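PDB 5XOM: glycosaminoglycan xylosylkinase from Hydra vulgaris, which probably phosphorylates xylose in the linker of proteoglycan glycosaminoglycans, as a member of the Fam20 family of secretory-pathway kinases. Local coordinates for residues I264-F269 and A276-Y281; D270-N275 and L369-A374. All blocks are in the same frame, centred on the assembly; numbering follows the deposited sequence.

Interaction 1 (I264-F269 and A276-Y281); sequences IDTSIF and ADRHHY
Between residues 264-269 and 276-281 the closest approach is that of Thr266 to Arg278, whose side chains cross at about a right angle. The methyl CG2 of Thr266 lies 3.6 Å from NE of Arg278 and 3.9 Å from its CD, meeting the guanidinium obliquely where it joins the aliphatic chain. A first torsion of -64° sets this methyl anti to the backbone N of Thr266 and turns OG1 another way, to a hydrogen bond with His294. At the far end of the guanidinium, NH2 of Arg278 comes near the plane of the Phe269 ring, at its edge, 4.4 Å from CE2. This is a loose approach; the Phe269 side chain itself packs on Ala138 and Leu141 of helix 132-144.

Arg278 reaches the helix extended through its first two torsions and then bends at the third (chi3 -56°), which swings its flat end along the helix. There NE forms a salt bridge with Asp270, while NH1 bonds to the carbonyl of Leu295 and NH2 to Asn297. The backbone of Arg278 forms an inverse gamma turn just before strand 280-286. After the turn, the imidazoles of His279 and His280 share a hydrogen bond, ND1 to ND1, of 2.9 Å.

The sequence around Arg278 probably corresponds to the catalytic loop of protein kinases. No hydrogen bond links the two segments, so the threonine methyl supplies only an apolar flank, whereas the orientation of the guanidinium is set by the carboxylate, the carbonyl and the amide around it.

Interaction 2 (D270-N275 and L369-A374); sequences DFLIGN and LLVQDA
Phe271 projects from the last turn of helix 259-273 onto two consecutive residues of helix 358-382, and each meets the ring differently. Leu370 crosses the phenylalanine side chain at about a right angle and puts its methyl CD1 at the ring edge, in plane, 3.9 Å from CZ; its CB lies equally near that atom. Val371 instead slides past in the opposite direction, its CG2 coming obliquely to 3.5 Å from CD2 of Phe271 and 3.7 Å from CE2. The ring extends toward both because CG stands anti to the backbone N of Phe271 (chi1 170°). The same valine methyl also meets CD2 of Leu272 at 4.2 Å, and is thus shared by neighbouring side chains of the other helix.

With CA atoms of Phe271 and Val371 8.4 Å apart, the contact between these two segments is made by side chains. Were Phe271 replaced by an alanine, the ring surface on which Leu370 CD1 and Val371 CG2 rest would be gone, which is likely to leave a gap between the two helices. Leu312 and Arg367 also touch the Phe271 side chain, and Leu329 of helix 323-334 packs against Val371.

Just beyond Phe271 the helix ends in a Schellman motif. Asn275 N bonds to Asp270 O at 2.8 Å, Gly274 N makes a weak bond to Phe271 O, and Gly274 adopts a positive phi at which a CB would press on the preceding carbonyl. Between residues 270-275 and 369-374 the contact is wholly apolar and depends on shape and burial, with the Arg367 bond to the carbonyl of Leu272 beside it as a directed link between the helices.

Both interactions draw on helix 259-273, and their centres lie 11 Å apart. Along the chain the segments alternate: residues 270-275 finish the helix and run directly into 276-281. The two contacts meet directly in the salt bridge between Arg278 NE and Asp270 OD2, 2.6 Å long, which ties the presumed catalytic loop back to the helix whose last turn packs on helix 358-382. A looser apolar touch, Ile268 CG2 to Val371 CG1 at 4.2 Å, links the helical segment of interaction 1 to helix 358-382. Interaction 1 involves the probable catalytic loop, as judged from the kinase family, and interaction 2 packs the end of the helix on helix 358-382.

Interaction 1 (I264-F269 and A276-Y281)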
# COMPACT_ATOMS: atom_id res chain seq x y z
N ILE A 264 11.63 -10.61 -22.65
CA ILE A 264 12.97 -10.76 -22.09
C ILE A 264 12.91 -10.79 -20.56
O ILE A 264 13.58 -11.61 -19.92
CB ILE A 264 13.90 -9.66 -22.63
CG1 ILE A 264 14.00 -9.78 -24.16
CG2 ILE A 264 15.27 -9.76 -22.00
CD1 ILE A 264 14.82 -8.69 -24.85
N ASP A 265 12.12 -9.90 -19.96
CA ASP A 265 11.83 -9.98 -18.52
C ASP A 265 11.36 -11.38 -18.15
O ASP A 265 11.87 -12.00 -17.20
CB ASP A 265 10.76 -8.97 -18.12
CG ASP A 265 11.28 -7.55 -17.96
OD1 ASP A 265 12.52 -7.36 -17.93
OD2 ASP A 265 10.44 -6.63 -17.83
N THR A 266 10.35 -11.88 -18.87
CA THR A 266 9.74 -13.15 -18.52
C THR A 266 10.68 -14.33 -18.78
O THR A 266 10.58 -15.36 -18.10
CB THR A 266 8.42 -13.31 -19.27
OG1 THR A 266 7.51 -12.28 -18.84
CG2 THR A 266 7.77 -14.67 -19.01
N SER A 267 11.60 -14.19 -19.74
CA SER A 267 12.57 -15.27 -19.94
C SER A 267 13.55 -15.35 -18.78
O SER A 267 13.98 -16.45 -18.41
CB SER A 267 13.33 -15.06 -21.26
OG SER A 267 14.31 -14.05 -21.13
N ILE A 268 13.88 -14.22 -18.17
CA ILE A 268 14.71 -14.23 -16.96
C ILE A 268 13.95 -14.87 -15.81
O ILE A 268 14.49 -15.71 -15.08
CB ILE A 268 15.15 -12.79 -16.62
CG1 ILE A 268 16.18 -12.29 -17.63
CG2 ILE A 268 15.70 -12.72 -15.19
CD1 ILE A 268 16.44 -10.81 -17.55
N PHE A 269 12.68 -14.48 -15.64
CA PHE A 269 11.86 -15.06 -14.58
C PHE A 269 11.68 -16.56 -14.79
O PHE A 269 11.81 -17.35 -13.85
CB PHE A 269 10.52 -14.33 -14.53
CG PHE A 269 9.49 -14.94 -13.62
CD1 PHE A 269 9.52 -14.70 -12.25
CD2 PHE A 269 8.45 -15.70 -14.14
CE1 PHE A 269 8.56 -15.24 -11.41
CE2 PHE A 269 7.47 -16.25 -13.30
CZ PHE A 269 7.53 -16.01 -11.93
N ALA A 276 10.52 -24.14 -18.67
CA ALA A 276 10.87 -24.23 -20.07
C ALA A 276 9.65 -24.43 -20.96
O ALA A 276 9.80 -24.82 -22.12
CB ALA A 276 11.87 -25.36 -20.30
N ASP A 277 8.45 -24.15 -20.45
CA ASP A 277 7.22 -24.60 -21.09
C ASP A 277 6.27 -23.45 -21.43
O ASP A 277 5.08 -23.69 -21.65
CB ASP A 277 6.53 -25.61 -20.17
CG ASP A 277 5.50 -26.47 -20.88
OD1 ASP A 277 5.84 -27.06 -21.93
OD2 ASP A 277 4.36 -26.56 -20.39
N ARG A 278 6.77 -22.22 -21.53
CA ARG A 278 5.91 -21.11 -21.95
C ARG A 278 5.94 -20.99 -23.48
O ARG A 278 6.48 -20.05 -24.06
CB ARG A 278 6.34 -19.82 -21.27
CG ARG A 278 5.22 -18.77 -21.22
CD ARG A 278 5.61 -17.52 -20.45
NE ARG A 278 6.04 -17.81 -19.08
CZ ARG A 278 5.22 -17.91 -18.04
NH1 ARG A 278 3.91 -17.74 -18.21
NH2 ARG A 278 5.70 -18.17 -16.83
N HIS A 279 5.32 -21.98 -24.13
CA HIS A 279 5.29 -22.01 -25.59
C HIS A 279 4.30 -21.00 -26.16
O HIS A 279 4.51 -20.49 -27.27
CB HIS A 279 4.97 -23.42 -26.09
CG HIS A 279 3.79 -24.05 -25.42
ND1 HIS A 279 2.49 -23.67 -25.69
CD2 HIS A 279 3.71 -25.04 -24.50
CE1 HIS A 279 1.66 -24.39 -24.96
NE2 HIS A 279 2.37 -25.23 -24.23
N HIS A 280 3.24 -20.69 -25.42
CA HIS A 280 2.36 -19.57 -25.71
C HIS A 280 2.37 -18.63 -24.51
O HIS A 280 2.32 -19.08 -23.36
CB HIS A 280 0.91 -20.03 -25.98
CG HIS A 280 0.73 -20.70 -27.30
ND1 HIS A 280 1.24 -21.94 -27.58
CD2 HIS A 280 0.07 -20.30 -28.41
CE1 HIS A 280 0.92 -22.28 -28.82
NE2 HIS A 280 0.21 -21.30 -29.35
N TYR A 281 2.44 -17.33 -24.77
CA TYR A 281 2.38 -16.35 -23.69
C TYR A 281 1.03 -15.65 -23.71
O TYR A 281 0.30 -15.67 -24.71
CB TYR A 281 3.53 -15.35 -23.78
CG TYR A 281 3.49 -14.40 -24.96
CD1 TYR A 281 2.84 -13.18 -24.88
CD2 TYR A 281 4.12 -14.73 -26.16
CE1 TYR A 281 2.81 -12.31 -25.95
CE2 TYR A 281 4.10 -13.86 -27.24
CZ TYR A 281 3.44 -12.65 -27.12
OH TYR A 281 3.40 -11.78 -28.19

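Interaction 2 (D270-N275 and L369-A374)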
# COMPACT_ATOMS: atom_id res chain seq x y z
N ASP A 270 11.40 -16.97 -16.03
CA ASP A 270 11.22 -18.40 -16.31
C ASP A 270 12.52 -19.17 -16.14
O ASP A 270 12.50 -20.34 -15.73
CB ASP A 270 10.67 -18.59 -17.73
CG ASP A 270 9.17 -18.36 -17.80
OD1 ASP A 270 8.48 -18.50 -16.76
OD2 ASP A 270 8.67 -18.03 -18.89
N PHE A 271 13.65 -18.54 -16.46
CA PHE A 271 14.94 -19.20 -16.29
C PHE A 271 15.24 -19.45 -14.82
O PHE A 271 15.78 -20.51 -14.46
CB PHE A 271 16.05 -18.38 -16.94
CG PHE A 271 17.44 -18.86 -16.61
CD1 PHE A 271 17.92 -20.06 -17.11
CD2 PHE A 271 18.24 -18.13 -15.75
CE1 PHE A 271 19.21 -20.50 -16.78
CE2 PHE A 271 19.51 -18.57 -15.42
CZ PHE A 271 20.00 -19.75 -15.93
N LEU A 272 14.93 -18.49 -13.94
CA LEU A 272 15.22 -18.68 -12.52
C LEU A 272 14.39 -19.81 -11.92
O LEU A 272 14.88 -20.56 -11.07
CB LEU A 272 14.99 -17.39 -11.72
CG LEU A 272 15.77 -16.16 -12.17
CD1 LEU A 272 15.07 -14.90 -11.68
CD2 LEU A 272 17.22 -16.26 -11.68
N ILE A 273 13.13 -19.96 -12.34
CA ILE A 273 12.28 -21.00 -11.77
C ILE A 273 12.36 -22.31 -12.55
O ILE A 273 11.82 -23.33 -12.08
CB ILE A 273 10.81 -20.53 -11.66
CG1 ILE A 273 10.18 -20.33 -13.04
CG2 ILE A 273 10.73 -19.25 -10.82
CD1 ILE A 273 8.72 -19.91 -12.99
N GLY A 274 13.03 -22.33 -13.70
CA GLY A 274 13.15 -23.55 -14.47
C GLY A 274 11.93 -23.88 -15.32
O GLY A 274 11.68 -25.05 -15.59
N ASN A 275 11.17 -22.86 -15.74
CA ASN A 275 9.98 -23.06 -16.56
C ASN A 275 10.39 -22.98 -18.03
O ASN A 275 10.58 -21.89 -18.58
CB ASN A 275 8.91 -22.01 -16.24
CG ASN A 275 7.71 -22.08 -17.17
OD1 ASN A 275 7.02 -21.09 -17.40
ND2 ASN A 275 7.43 -23.26 -17.70
N LEU A 369 23.23 -15.55 -10.76
CA LEU A 369 24.57 -15.24 -11.26
C LEU A 369 24.71 -15.57 -12.74
O LEU A 369 25.40 -14.86 -13.47
CB LEU A 369 25.63 -15.99 -10.45
CG LEU A 369 25.78 -15.58 -8.99
CD1 LEU A 369 26.90 -16.37 -8.34
CD2 LEU A 369 26.03 -14.08 -8.88
N LEU A 370 24.09 -16.67 -13.19
CA LEU A 370 24.13 -16.99 -14.60
C LEU A 370 23.42 -15.94 -15.44
O LEU A 370 23.81 -15.68 -16.59
CB LEU A 370 23.53 -18.38 -14.85
CG LEU A 370 24.21 -19.57 -14.16
CD1 LEU A 370 23.39 -20.84 -14.34
CD2 LEU A 370 25.65 -19.75 -14.67
N VAL A 371 22.37 -15.31 -14.89
CA VAL A 371 21.71 -14.20 -15.59
C VAL A 371 22.65 -13.02 -15.70
O VAL A 371 22.80 -12.42 -16.77
CB VAL A 371 20.41 -13.82 -14.85
CG1 VAL A 371 19.88 -12.48 -15.37
CG2 VAL A 371 19.37 -14.89 -15.03
N GLN A 372 23.32 -12.67 -14.60
CA GLN A 372 24.28 -11.58 -14.61
C GLN A 372 25.37 -11.82 -15.65
O GLN A 372 25.76 -10.89 -16.37
CB GLN A 372 24.87 -11.40 -13.21
CG GLN A 372 25.90 -10.29 -13.08
CD GLN A 372 26.35 -10.09 -11.64
OE1 GLN A 372 26.34 -8.98 -11.11
NE2 GLN A 372 26.76 -11.18 -11.00
N ASP A 373 25.87 -13.05 -15.74
CA ASP A 373 26.88 -13.38 -16.74
C ASP A 373 26.36 -13.14 -18.15
O ASP A 373 27.07 -12.58 -19.00
CB ASP A 373 27.34 -14.83 -16.57
CG ASP A 373 28.08 -15.07 -15.27
OD1 ASP A 373 28.47 -14.08 -14.61
OD2 ASP A 373 28.28 -16.25 -14.91
N ALA A 374 25.13 -13.58 -18.43
CA ALA A 374 24.57 -13.40 -19.76
C ALA A 374 24.42 -11.92 -20.10
O ALA A 374 24.69 -11.51 -21.24
CB ALA A 374 23.22 -14.11 -19.87